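Local coordinates for protein transmembrane oligosaccharyl transferase (Archaeoglobus fulgidus, PDB 3WAJ) that belongs to the STT3/AglB family of membrane-embedded oligosaccharyl transferases and holds a zinc ion in its structure, at residues L119-V124 with F142-V147; P148-Q153 with F427-A432. One frame throughout, in Å; residues are numbered along the deposited sequence.

Contact 1: residues L119-V124 with F142-V147; sequences LAILPV and FLIAIV
Ile-121 and Val-124 of helix 121-131 take the side chain of Ile-144, on segment 142-147, between them. Successive helices 121-131 and 134-144 pack here as a helical hairpin in the GT-C membrane region of the protein. No hydrogen bond crosses the contact, and its side-chain contacts are all apolar. The tight part centres on Ile-144, whose CG2 sits 3.7 Å from CD1 of Ile-121; the two isoleucines pass side by side, pointing opposite ways. With CG1 of Ile-144 anti to the backbone N (chi1 -163°), CG2 occupies the place between N and the carbonyl carbon. CG2 and CG1 thereby face Ile-121 and Val-124, while CD1 at the end of the longer branch runs on toward helix 429-446. Val-124 comes in at a slant with one methyl: its CG2 lies 4.0 Å from Ile-144 CG1 and 4.1 Å from Ile-144 CG2. Behind these side chains the backbone CA atoms of Ile-121 and Ile-144 are 6.9 Å apart. Toward Ala-120 the fit is looser: its carbonyl O, which accepts the helical bond from Val-124 N, stands 4.3 Å from CG2 of Ile-144. Leu-119 and Leu-122 are exposed and mark the outer side of this segment, although Leu-119 also rests against Phe-168. Pro-123 packs on Phe-168 and Val-171 of helix 163-181, while Ala-145 touches Ala-20 of helix 19-30, which leaves the joint buried among other helices. At the Ala-145 end of the interface the terminal CD1 methyl of Ile-121 has a second partner besides Ile-144, touching Ala-145 CB at 3.9 Å.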
ATOM      1  N   LEU A 119      -1.564   6.611  22.521  1.00 61.90           N
ATOM      2  CA  LEU A 119      -0.369   6.637  23.357  1.00 62.31           C
ATOM      3  C   LEU A 119       0.671   7.650  22.872  1.00 66.73           C
ATOM      4  O   LEU A 119       1.631   7.929  23.587  1.00 69.82           O
ATOM      5  CB  LEU A 119       0.280   5.243  23.438  1.00 60.10           C
ATOM      6  CG  LEU A 119      -0.386   4.078  24.178  1.00 59.61           C
ATOM      7  CD1 LEU A 119       0.546   2.868  24.211  1.00 58.61           C
ATOM      8  CD2 LEU A 119      -0.783   4.462  25.585  1.00 60.23           C
ATOM      9  N   ALA A 120       0.489   8.198  21.667  1.00 65.30           N
ATOM     10  CA  ALA A 120       1.454   9.156  21.101  1.00 58.08           C
ATOM     11  C   ALA A 120       1.519  10.429  21.934  1.00 62.55           C
ATOM     12  O   ALA A 120       2.452  11.231  21.790  1.00 57.89           O
ATOM     13  CB  ALA A 120       1.125   9.478  19.651  1.00 49.29           C
ATOM     14  N   ILE A 121       0.509  10.611  22.788  1.00 63.94           N
ATOM     15  CA  ILE A 121       0.502  11.682  23.777  1.00 60.95           C
ATOM     16  C   ILE A 121       1.812  11.671  24.578  1.00 57.89           C
ATOM     17  O   ILE A 121       2.483  12.700  24.695  1.00 58.26           O
ATOM     18  CB  ILE A 121      -0.725  11.561  24.718  1.00 68.62           C
ATOM     19  CG1 ILE A 121      -1.877  12.439  24.222  1.00 69.26           C
ATOM     20  CG2 ILE A 121      -0.383  11.965  26.143  1.00 66.07           C
ATOM     21  CD1 ILE A 121      -2.247  12.225  22.783  1.00 69.54           C
ATOM     22  N   LEU A 122       2.189  10.499  25.090  1.00 56.71           N
ATOM     23  CA  LEU A 122       3.376  10.374  25.945  1.00 61.92           C
ATOM     24  C   LEU A 122       4.703  10.889  25.317  1.00 60.65           C
ATOM     25  O   LEU A 122       5.331  11.798  25.871  1.00 60.85           O
ATOM     26  CB  LEU A 122       3.504   8.954  26.526  1.00 59.73           C
ATOM     27  CG  LEU A 122       2.210   8.360  27.095  1.00 64.55           C
ATOM     28  CD1 LEU A 122       2.459   7.024  27.799  1.00 68.98           C
ATOM     29  CD2 LEU A 122       1.528   9.342  28.033  1.00 65.01           C
ATOM     30  N   PRO A 123       5.115  10.343  24.153  1.00 60.80           N
ATOM     31  CA  PRO A 123       6.379  10.842  23.587  1.00 57.88           C
ATOM     32  C   PRO A 123       6.312  12.315  23.193  1.00 55.62           C
ATOM     33  O   PRO A 123       7.339  12.994  23.284  1.00 52.40           O
ATOM     34  CB  PRO A 123       6.574   9.995  22.322  1.00 49.89           C
ATOM     35  CG  PRO A 123       5.585   8.886  22.418  1.00 56.20           C
ATOM     36  CD  PRO A 123       4.464   9.365  23.264  1.00 55.96           C
ATOM     37  N   VAL A 124       5.148  12.794  22.744  1.00 54.18           N
ATOM     38  CA  VAL A 124       5.039  14.194  22.337  1.00 59.42           C
ATOM     39  C   VAL A 124       5.176  15.117  23.544  1.00 67.62           C
ATOM     40  O   VAL A 124       6.075  15.955  23.572  1.00 70.53           O
ATOM     41  CB  VAL A 124       3.753  14.501  21.562  1.00 53.15           C
ATOM     42  CG1 VAL A 124       3.629  16.000  21.336  1.00 53.43           C
ATOM     43  CG2 VAL A 124       3.764  13.780  20.228  1.00 48.06           C
ATOM     44  N   PHE A 142      -2.462  17.580  23.196  1.00 80.40           N
ATOM     45  CA  PHE A 142      -3.824  17.789  22.713  1.00 79.78           C
ATOM     46  C   PHE A 142      -3.853  17.911  21.193  1.00 70.04           C
ATOM     47  O   PHE A 142      -4.785  17.448  20.540  1.00 69.35           O
ATOM     48  CB  PHE A 142      -4.450  19.032  23.362  1.00 83.92           C
ATOM     49  CG  PHE A 142      -5.855  19.327  22.894  1.00 79.44           C
ATOM     50  CD1 PHE A 142      -6.951  18.901  23.629  1.00 81.33           C
ATOM     51  CD2 PHE A 142      -6.076  20.042  21.724  1.00 77.58           C
ATOM     52  CE1 PHE A 142      -8.243  19.172  23.197  1.00 83.10           C
ATOM     53  CE2 PHE A 142      -7.355  20.305  21.286  1.00 80.20           C
ATOM     54  CZ  PHE A 142      -8.443  19.875  22.025  1.00 83.07           C
ATOM     55  N   LEU A 143      -2.838  18.554  20.634  1.00 68.52           N
ATOM     56  CA  LEU A 143      -2.789  18.786  19.196  1.00 70.91           C
ATOM     57  C   LEU A 143      -2.505  17.516  18.402  1.00 72.04           C
ATOM     58  O   LEU A 143      -3.077  17.311  17.328  1.00 76.78           O
ATOM     59  CB  LEU A 143      -1.773  19.879  18.864  1.00 72.12           C
ATOM     60  CG  LEU A 143      -2.229  21.277  19.280  1.00 69.07           C
ATOM     61  CD1 LEU A 143      -1.210  22.307  18.859  1.00 68.72           C
ATOM     62  CD2 LEU A 143      -3.585  21.581  18.665  1.00 65.71           C
ATOM     63  N   ILE A 144      -1.638  16.657  18.931  1.00 68.61           N
ATOM     64  CA  ILE A 144      -1.312  15.406  18.245  1.00 66.90           C
ATOM     65  C   ILE A 144      -2.509  14.460  18.297  1.00 66.51           C
ATOM     66  O   ILE A 144      -2.686  13.615  17.420  1.00 65.47           O
ATOM     67  CB  ILE A 144      -0.037  14.735  18.830  1.00 64.35           C
ATOM     68  CG1 ILE A 144       0.533  13.687  17.858  1.00 62.20           C
ATOM     69  CG2 ILE A 144      -0.296  14.157  20.229  1.00 59.17           C
ATOM     70  CD1 ILE A 144       1.025  14.270  16.536  1.00 58.99           C
ATOM     71  N   ALA A 145      -3.347  14.631  19.318  1.00 63.24           N
ATOM     72  CA  ALA A 145      -4.540  13.809  19.472  1.00 64.45           C
ATOM     73  C   ALA A 145      -5.602  14.118  18.412  1.00 59.15           C
ATOM     74  O   ALA A 145      -6.523  13.332  18.208  1.00 64.95           O
ATOM     75  CB  ALA A 145      -5.117  13.955  20.877  1.00 64.06           C
ATOM     76  N   ILE A 146      -5.471  15.255  17.735  1.00 52.93           N
ATOM     77  CA  ILE A 146      -6.474  15.667  16.750  1.00 53.59           C
ATOM     78  C   ILE A 146      -5.941  16.007  15.355  1.00 57.70           C
ATOM     79  O   ILE A 146      -6.718  16.318  14.466  1.00 59.45           O
ATOM     80  CB  ILE A 146      -7.314  16.873  17.253  1.00 51.68           C
ATOM     81  CG1 ILE A 146      -6.403  17.981  17.787  1.00 54.56           C
ATOM     82  CG2 ILE A 146      -8.262  16.445  18.341  1.00 52.46           C
ATOM     83  CD1 ILE A 146      -6.742  19.352  17.274  1.00 56.60           C
ATOM     84  N   VAL A 147      -4.628  15.980  15.152  1.00 62.59           N
ATOM     85  CA  VAL A 147      -4.096  16.298  13.823  1.00 65.13           C
ATOM     86  C   VAL A 147      -4.728  15.292  12.840  1.00 67.58           C
ATOM     87  O   VAL A 147      -4.973  14.135  13.202  1.00 66.86           O
ATOM     88  CB  VAL A 147      -2.560  16.510  13.850  1.00 68.10           C
ATOM     89  CG1 VAL A 147      -1.861  15.349  14.556  1.00 70.20           C
ATOM     90  CG2 VAL A 147      -2.012  16.710  12.446  1.00 64.89           C
TER

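Contact 2: residues P148-Q153 with F427-A432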
ATOM      1  N   PRO A 148      -4.827  15.560  11.580  1.00 66.96           N
ATOM      2  CA  PRO A 148      -5.583  14.737  10.622  1.00 64.19           C
ATOM      3  C   PRO A 148      -4.503  14.271   9.649  1.00 59.59           C
ATOM      4  O   PRO A 148      -3.326  14.197  10.016  1.00 64.13           O
ATOM      5  CB  PRO A 148      -6.601  15.594   9.867  1.00 65.58           C
ATOM      6  CG  PRO A 148      -5.965  16.976   9.889  1.00 63.92           C
ATOM      7  CD  PRO A 148      -5.321  17.076  11.269  1.00 64.49           C
ATOM      8  N   GLY A 149      -4.907  13.964   8.417  1.00 52.56           N
ATOM      9  CA  GLY A 149      -3.973  13.542   7.385  1.00 51.23           C
ATOM     10  C   GLY A 149      -3.529  12.091   7.503  1.00 53.98           C
ATOM     11  O   GLY A 149      -4.195  11.261   8.147  1.00 52.77           O
ATOM     12  N   GLN A 150      -2.395  11.789   6.874  1.00 54.11           N
ATOM     13  CA  GLN A 150      -1.834  10.448   6.888  1.00 54.74           C
ATOM     14  C   GLN A 150      -1.638   9.919   8.294  1.00 51.97           C
ATOM     15  O   GLN A 150      -1.893   8.745   8.559  1.00 60.32           O
ATOM     16  CB  GLN A 150      -0.490  10.441   6.192  1.00 57.78           C
ATOM     17  CG  GLN A 150      -0.499   9.909   4.796  1.00 68.16           C
ATOM     18  CD  GLN A 150       0.865  10.043   4.177  1.00 77.62           C
ATOM     19  OE1 GLN A 150       1.884   9.909   4.859  1.00 76.94           O
ATOM     20  NE2 GLN A 150       0.901  10.353   2.890  1.00 82.91           N
ATOM     21  N   PHE A 151      -1.165  10.782   9.184  1.00 43.97           N
ATOM     22  CA  PHE A 151      -0.830  10.366  10.534  1.00 44.03           C
ATOM     23  C   PHE A 151      -2.038   9.782  11.229  1.00 48.84           C
ATOM     24  O   PHE A 151      -1.917   8.801  11.947  1.00 50.46           O
ATOM     25  CB  PHE A 151      -0.278  11.532  11.337  1.00 37.30           C
ATOM     26  CG  PHE A 151      -0.100  11.233  12.794  1.00 37.89           C
ATOM     27  CD1 PHE A 151       1.064  10.635  13.261  1.00 45.24           C
ATOM     28  CD2 PHE A 151      -1.083  11.584  13.717  1.00 40.27           C
ATOM     29  CE1 PHE A 151       1.239  10.355  14.630  1.00 46.55           C
ATOM     30  CE2 PHE A 151      -0.917  11.323  15.089  1.00 42.27           C
ATOM     31  CZ  PHE A 151       0.246  10.708  15.544  1.00 43.09           C
ATOM     32  N   LEU A 152      -3.203  10.386  11.013  1.00 51.05           N
ATOM     33  CA  LEU A 152      -4.453   9.864  11.566  1.00 47.96           C
ATOM     34  C   LEU A 152      -4.962   8.636  10.803  1.00 47.55           C
ATOM     35  O   LEU A 152      -5.349   7.631  11.418  1.00 51.96           O
ATOM     36  CB  LEU A 152      -5.533  10.956  11.577  1.00 48.10           C
ATOM     37  CG  LEU A 152      -6.927  10.531  12.040  1.00 48.22           C
ATOM     38  CD1 LEU A 152      -6.956  10.273  13.552  1.00 48.19           C
ATOM     39  CD2 LEU A 152      -7.958  11.571  11.646  1.00 50.52           C
ATOM     40  N   GLN A 153      -4.969   8.713   9.473  1.00 41.05           N
ATOM     41  CA  GLN A 153      -5.504   7.621   8.659  1.00 41.57           C
ATOM     42  C   GLN A 153      -4.797   6.294   8.930  1.00 44.96           C
ATOM     43  O   GLN A 153      -5.421   5.241   8.904  1.00 49.17           O
ATOM     44  CB  GLN A 153      -5.462   7.982   7.176  1.00 44.74           C
ATOM     45  CG  GLN A 153      -6.563   8.947   6.761  1.00 65.24           C
ATOM     46  CD  GLN A 153      -6.283   9.602   5.419  1.00 84.66           C
ATOM     47  OE1 GLN A 153      -5.261   9.327   4.781  1.00 90.65           O
ATOM     48  NE2 GLN A 153      -7.187  10.480   4.988  1.00 89.40           N
ATOM     49  N   PHE A 427       5.570  10.016   3.199  1.00 48.60           N
ATOM     50  CA  PHE A 427       6.179  10.275   4.506  1.00 51.28           C
ATOM     51  C   PHE A 427       5.559  11.469   5.224  1.00 54.75           C
ATOM     52  O   PHE A 427       6.139  11.992   6.177  1.00 54.52           O
ATOM     53  CB  PHE A 427       7.689  10.506   4.361  1.00 55.98           C
ATOM     54  CG  PHE A 427       8.454   9.277   3.965  1.00 56.21           C
ATOM     55  CD1 PHE A 427       8.432   8.144   4.771  1.00 58.02           C
ATOM     56  CD2 PHE A 427       9.210   9.258   2.799  1.00 59.42           C
ATOM     57  CE1 PHE A 427       9.145   6.993   4.415  1.00 60.33           C
ATOM     58  CE2 PHE A 427       9.926   8.121   2.429  1.00 61.22           C
ATOM     59  CZ  PHE A 427       9.890   6.980   3.240  1.00 59.97           C
ATOM     60  N   ALA A 428       4.383  11.900   4.767  1.00 59.81           N
ATOM     61  CA  ALA A 428       3.692  13.043   5.359  1.00 56.95           C
ATOM     62  C   ALA A 428       3.492  12.892   6.866  1.00 56.71           C
ATOM     63  O   ALA A 428       3.596  13.879   7.604  1.00 61.27           O
ATOM     64  CB  ALA A 428       2.367  13.277   4.665  1.00 57.06           C
ATOM     65  N   TYR A 429       3.219  11.663   7.317  1.00 49.00           N
ATOM     66  CA  TYR A 429       2.928  11.403   8.733  1.00 46.99           C
ATOM     67  C   TYR A 429       4.038  11.863   9.685  1.00 53.80           C
ATOM     68  O   TYR A 429       3.791  12.150  10.858  1.00 56.55           O
ATOM     69  CB  TYR A 429       2.577   9.929   8.972  1.00 41.77           C
ATOM     70  CG  TYR A 429       3.616   8.945   8.492  1.00 39.93           C
ATOM     71  CD1 TYR A 429       4.721   8.631   9.269  1.00 40.23           C
ATOM     72  CD2 TYR A 429       3.479   8.306   7.273  1.00 37.67           C
ATOM     73  CE1 TYR A 429       5.679   7.724   8.831  1.00 38.86           C
ATOM     74  CE2 TYR A 429       4.416   7.406   6.836  1.00 42.07           C
ATOM     75  CZ  TYR A 429       5.522   7.124   7.616  1.00 40.04           C
ATOM     76  OH  TYR A 429       6.463   6.221   7.175  1.00 35.05           O
ATOM     77  N   TYR A 430       5.260  11.954   9.178  1.00 52.10           N
ATOM     78  CA  TYR A 430       6.358  12.437  10.000  1.00 49.34           C
ATOM     79  C   TYR A 430       6.234  13.922  10.366  1.00 55.04           C
ATOM     80  O   TYR A 430       6.829  14.374  11.354  1.00 54.75           O
ATOM     81  CB  TYR A 430       7.688  12.151   9.310  1.00 47.84           C
ATOM     82  CG  TYR A 430       8.240  10.748   9.516  1.00 44.93           C
ATOM     83  CD1 TYR A 430       8.588  10.296  10.778  1.00 47.23           C
ATOM     84  CD2 TYR A 430       8.469   9.911   8.446  1.00 43.80           C
ATOM     85  CE1 TYR A 430       9.120   9.042  10.970  1.00 46.00           C
ATOM     86  CE2 TYR A 430       9.006   8.649   8.624  1.00 47.18           C
ATOM     87  CZ  TYR A 430       9.331   8.225   9.891  1.00 45.92           C
ATOM     88  OH  TYR A 430       9.869   6.976  10.089  1.00 37.89           O
ATOM     89  N   PHE A 431       5.465  14.683   9.587  1.00 53.85           N
ATOM     90  CA  PHE A 431       5.311  16.113   9.868  1.00 61.64           C
ATOM     91  C   PHE A 431       4.309  16.342  10.997  1.00 59.78           C
ATOM     92  O   PHE A 431       4.306  17.398  11.632  1.00 57.61           O
ATOM     93  CB  PHE A 431       4.899  16.896   8.607  1.00 75.11           C
ATOM     94  CG  PHE A 431       6.007  17.066   7.597  1.00 84.52           C
ATOM     95  CD1 PHE A 431       7.288  17.417   8.003  1.00 90.41           C
ATOM     96  CD2 PHE A 431       5.767  16.868   6.240  1.00 91.31           C
ATOM     97  CE1 PHE A 431       8.314  17.569   7.073  1.00 96.03           C
ATOM     98  CE2 PHE A 431       6.788  17.018   5.302  1.00 94.16           C
ATOM     99  CZ  PHE A 431       8.060  17.367   5.720  1.00 96.38           C
ATOM    100  N   ALA A 432       3.469  15.338  11.247  1.00 56.92           N
ATOM    101  CA  ALA A 432       2.418  15.445  12.251  1.00 54.76           C
ATOM    102  C   ALA A 432       2.956  15.903  13.614  1.00 51.03           C
ATOM    103  O   ALA A 432       2.534  16.930  14.143  1.00 51.51           O
ATOM    104  CB  ALA A 432       1.691  14.128  12.381  1.00 51.37           C
TER
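Close to the zinc site formed by Asp-47, Asp-161 and His-163, Gln-150 and Phe-151 of helix 150-153 lie against Ala-428, Tyr-429 and Ala-432 of segment 427-432, which leads into helix 429-446. The side chain of Gln-150 runs out extended beyond CG and brings its amide to the backbone N atoms of Ala-428 and Tyr-429. There OE1 accepts a weak hydrogen bond from Tyr-429 N at 3.3 Å, bent to 142° at the hydrogen, and it also lies 3.2 Å from Ala-428 N. The methyl of Ala-428 packs alongside the amide, 3.6 Å from CD of Gln-150. Tyr-429 has CG between its backbone N and carbonyl carbon (chi1 55°), which swings the ring back beside the same oxygen, with CD2 3.3 Å from Gln-150 OE1.

Phe-151 makes the apolar half of the contact. Its CB lies 4.0 Å from Tyr-429 CB and only 3.4 Å from Ala-432 CB, a tight approach one helical turn further on. CG of Phe-151, anti to its backbone N (chi1 171°), also touches the Ala-432 methyl and carries the ring past it obliquely. Gly-149 holds the N-cap position of the short helix. The hydroxyl of Tyr-429 is hydrogen-bonded to Glu-166 OE2 and its ring meets that of His-163, so the tyrosine links this segment to the zinc-site surroundings, its side chain about 7 Å from the metal. Around the contact, helices 163-181 and 19-30 receive Phe-151, through Ile-164, Ala-167 and Arg-28, and helix 405-420 packs on Tyr-430 and Phe-431 through Met-417.

Overall arrangement
Contact 1 is fully buried, its side-chain contacts purely apolar, and joins two successive helices of the membrane region. Contact 2 is only partly buried, pairs a glutamine amide weakly with one backbone N-H beside aromatic and alanine side chains, lies nearer the centre of the chain, and joins segments 274 residues apart. The two are in series along the chain, with centres about 12 Å apart, and they touch: Ile-144 O lies 3.7 Å from Phe-151 CE2, and Ile-144 CD1 lies 3.9 Å from Ala-432 C. Helix 429-446 serves both, since Ile-144 and Leu-143 also rest on its Ala-436, and helices 19-30 and 163-181 flank the pair.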